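Local coordinates for protein Exo-poly-alpha-D-galacturonosidase (Thermotoga maritima, PDB 3JUR) that probably hydrolyses alpha-1,4-linked polygalacturonate, the backbone of pectin, as a heat-tolerant exo-acting glycoside hydrolase of family 28, at residues Gly385-Val390 and Gly412-Val417. Residues are numbered along the deposited sequence; the frame is centred on the assembly and turned at random.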
ATOM      1  N   GLY D 385      -9.659  12.677  -3.703  1.00 21.73           N
ATOM      2  CA  GLY D 385      -9.541  13.598  -4.835  1.00 21.52           C
ATOM      3  C   GLY D 385      -8.510  14.708  -4.730  1.00 21.51           C
ATOM      4  O   GLY D 385      -7.959  14.959  -3.664  1.00 21.49           O
ATOM      5  N   GLY D 386      -8.246  15.373  -5.853  1.00 21.56           N
ATOM      6  CA  GLY D 386      -7.410  16.575  -5.852  1.00 21.49           C
ATOM      7  C   GLY D 386      -6.255  16.569  -6.840  1.00 21.24           C
ATOM      8  O   GLY D 386      -5.757  15.519  -7.232  1.00 20.52           O
ATOM      9  N   LYS D 387      -5.841  17.765  -7.244  1.00 20.87           N
ATOM     10  CA  LYS D 387      -4.576  17.941  -7.955  1.00 20.95           C
ATOM     11  C   LYS D 387      -3.427  17.715  -6.979  1.00 20.48           C
ATOM     12  O   LYS D 387      -2.402  17.143  -7.353  1.00 20.27           O
ATOM     13  CB  LYS D 387      -4.498  19.337  -8.596  1.00 20.78           C
ATOM     14  CG  LYS D 387      -5.424  19.489  -9.791  1.00 21.90           C
ATOM     15  CD  LYS D 387      -5.805  20.937 -10.091  1.00 22.64           C
ATOM     16  CE  LYS D 387      -6.939  20.968 -11.123  1.00 23.98           C
ATOM     17  NZ  LYS D 387      -7.372  22.355 -11.473  1.00 25.02           N
ATOM     18  N   TYR D 388      -3.621  18.161  -5.733  1.00 20.07           N
ATOM     19  CA  TYR D 388      -2.650  17.990  -4.644  1.00 20.27           C
ATOM     20  C   TYR D 388      -3.308  17.447  -3.382  1.00 20.31           C
ATOM     21  O   TYR D 388      -4.402  17.876  -3.013  1.00 20.26           O
ATOM     22  CB  TYR D 388      -2.004  19.328  -4.282  1.00 19.97           C
ATOM     23  CG  TYR D 388      -1.192  19.948  -5.392  1.00 20.59           C
ATOM     24  CD1 TYR D 388       0.198  19.818  -5.417  1.00 19.10           C
ATOM     25  CD2 TYR D 388      -1.816  20.666  -6.418  1.00 20.54           C
ATOM     26  CE1 TYR D 388       0.948  20.394  -6.438  1.00 21.38           C
ATOM     27  CE2 TYR D 388      -1.077  21.249  -7.445  1.00 21.31           C
ATOM     28  CZ  TYR D 388       0.301  21.109  -7.448  1.00 22.12           C
ATOM     29  OH  TYR D 388       1.020  21.679  -8.464  1.00 23.00           O
ATOM     30  N   ALA D 389      -2.649  16.504  -2.718  1.00 19.97           N
ATOM     31  CA  ALA D 389      -3.066  16.132  -1.369  1.00 19.90           C
ATOM     32  C   ALA D 389      -2.525  17.179  -0.399  1.00 19.66           C
ATOM     33  O   ALA D 389      -3.278  17.765   0.385  1.00 19.58           O
ATOM     34  CB  ALA D 389      -2.556  14.720  -1.001  1.00 19.64           C
ATOM     35  N   VAL D 390      -1.218  17.413  -0.463  1.00 19.40           N
ATOM     36  CA  VAL D 390      -0.552  18.381   0.413  1.00 19.74           C
ATOM     37  C   VAL D 390       0.318  19.337  -0.420  1.00 20.40           C
ATOM     38  O   VAL D 390       1.250  18.911  -1.114  1.00 20.71           O
ATOM     39  CB  VAL D 390       0.317  17.690   1.489  1.00 20.05           C
ATOM     40  CG1 VAL D 390       0.972  18.723   2.401  1.00 19.73           C
ATOM     41  CG2 VAL D 390      -0.499  16.707   2.319  1.00 19.18           C
ATOM     42  N   GLY D 412      -6.437   9.318  -4.412  1.00 23.22           N
ATOM     43  CA  GLY D 412      -6.832   9.867  -5.709  1.00 23.25           C
ATOM     44  C   GLY D 412      -6.410  11.304  -5.946  1.00 23.55           C
ATOM     45  O   GLY D 412      -7.004  11.993  -6.769  1.00 24.00           O
ATOM     46  N   ALA D 413      -5.401  11.767  -5.216  1.00 23.64           N
ATOM     47  CA  ALA D 413      -4.794  13.057  -5.500  1.00 23.78           C
ATOM     48  C   ALA D 413      -3.676  12.844  -6.520  1.00 23.90           C
ATOM     49  O   ALA D 413      -2.948  11.859  -6.446  1.00 23.53           O
ATOM     50  CB  ALA D 413      -4.258  13.689  -4.235  1.00 23.93           C
ATOM     51  N   LYS D 414      -3.549  13.752  -7.481  1.00 23.79           N
ATOM     52  CA  LYS D 414      -2.539  13.589  -8.525  1.00 24.32           C
ATOM     53  C   LYS D 414      -1.115  13.708  -7.973  1.00 23.88           C
ATOM     54  O   LYS D 414      -0.296  12.821  -8.181  1.00 24.03           O
ATOM     55  CB  LYS D 414      -2.790  14.547  -9.696  1.00 24.48           C
ATOM     56  CG  LYS D 414      -3.913  14.058 -10.618  1.00 27.69           C
ATOM     57  CD  LYS D 414      -4.257  15.057 -11.729  1.00 30.73           C
ATOM     58  CE  LYS D 414      -5.405  15.983 -11.326  1.00 31.84           C
ATOM     59  NZ  LYS D 414      -5.954  16.682 -12.536  1.00 33.31           N
ATOM     60  N   ILE D 415      -0.836  14.799  -7.266  1.00 23.24           N
ATOM     61  CA  ILE D 415       0.429  14.970  -6.562  1.00 22.80           C
ATOM     62  C   ILE D 415       0.201  14.769  -5.063  1.00 22.29           C
ATOM     63  O   ILE D 415      -0.727  15.346  -4.493  1.00 22.75           O
ATOM     64  CB  ILE D 415       1.041  16.359  -6.860  1.00 22.86           C
ATOM     65  CG1 ILE D 415       1.448  16.428  -8.335  1.00 23.86           C
ATOM     66  CG2 ILE D 415       2.244  16.651  -5.938  1.00 22.14           C
ATOM     67  CD1 ILE D 415       1.672  17.824  -8.867  1.00 25.09           C
ATOM     68  N   SER D 416       1.021  13.926  -4.437  1.00 21.31           N
ATOM     69  CA  SER D 416       0.929  13.703  -2.984  1.00 21.06           C
ATOM     70  C   SER D 416       1.457  14.887  -2.177  1.00 20.85           C
ATOM     71  O   SER D 416       0.749  15.425  -1.322  1.00 21.09           O
ATOM     72  CB  SER D 416       1.663  12.421  -2.578  1.00 20.55           C
ATOM     73  OG  SER D 416       1.069  11.305  -3.202  1.00 21.15           O
ATOM     74  N   VAL D 417       2.703  15.286  -2.432  1.00 20.58           N
ATOM     75  CA  VAL D 417       3.308  16.391  -1.686  1.00 20.75           C
ATOM     76  C   VAL D 417       4.023  17.380  -2.618  1.00 21.02           C
ATOM     77  O   VAL D 417       4.832  16.994  -3.475  1.00 20.28           O
ATOM     78  CB  VAL D 417       4.282  15.899  -0.560  1.00 21.10           C
ATOM     79  CG1 VAL D 417       4.911  17.089   0.211  1.00 20.79           C
ATOM     80  CG2 VAL D 417       3.568  14.973   0.422  1.00 20.47           C
TER
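Four backbone hydrogen bonds join Gly385-Val390 to Gly412-Val417 in parallel register. Lys414 N and Ile415 N donate to Gly386 O and Lys387 O; then the direction reverses, with Ala389 N bonding Ile415 O at 2.9 Å and Val390 N bonding Ser416 O. Gly386 O also receives a CA-H contact from Ala413 CA at 3.2 Å. At Gly386, phi is 128°, where a side chain would jam against the preceding carbonyl, so glycine suits the bend. Among apolar groups, the Tyr388 ring lies beside Ile415, both pointing the same way, and Ile415 CD1 meets Tyr388 CE1 obliquely at 3.6 Å. With Ile415 CG1 anti to its carbonyl carbon (chi1 -67°) and the chain extended beyond it (chi2 163°), CD1 is brought to the ring. An alanine in place of Tyr388 is likely to leave Ile415 CD1 without its aromatic neighbour and Arg391 without its cation-pi partner. Inside, the small Ala389 CB meets Ala413 CB at 3.8 Å, and Ala389 also touches Met431. At the exposed turn, Lys414 CE packs on Lys387 CG; their ammonium groups stay 5.9 Å apart (NZ to NZ), and that of Lys387 salt-bridges Glu353. Equivalent corners stacked in register on successive coils typify the right-handed parallel beta-helix of family 28.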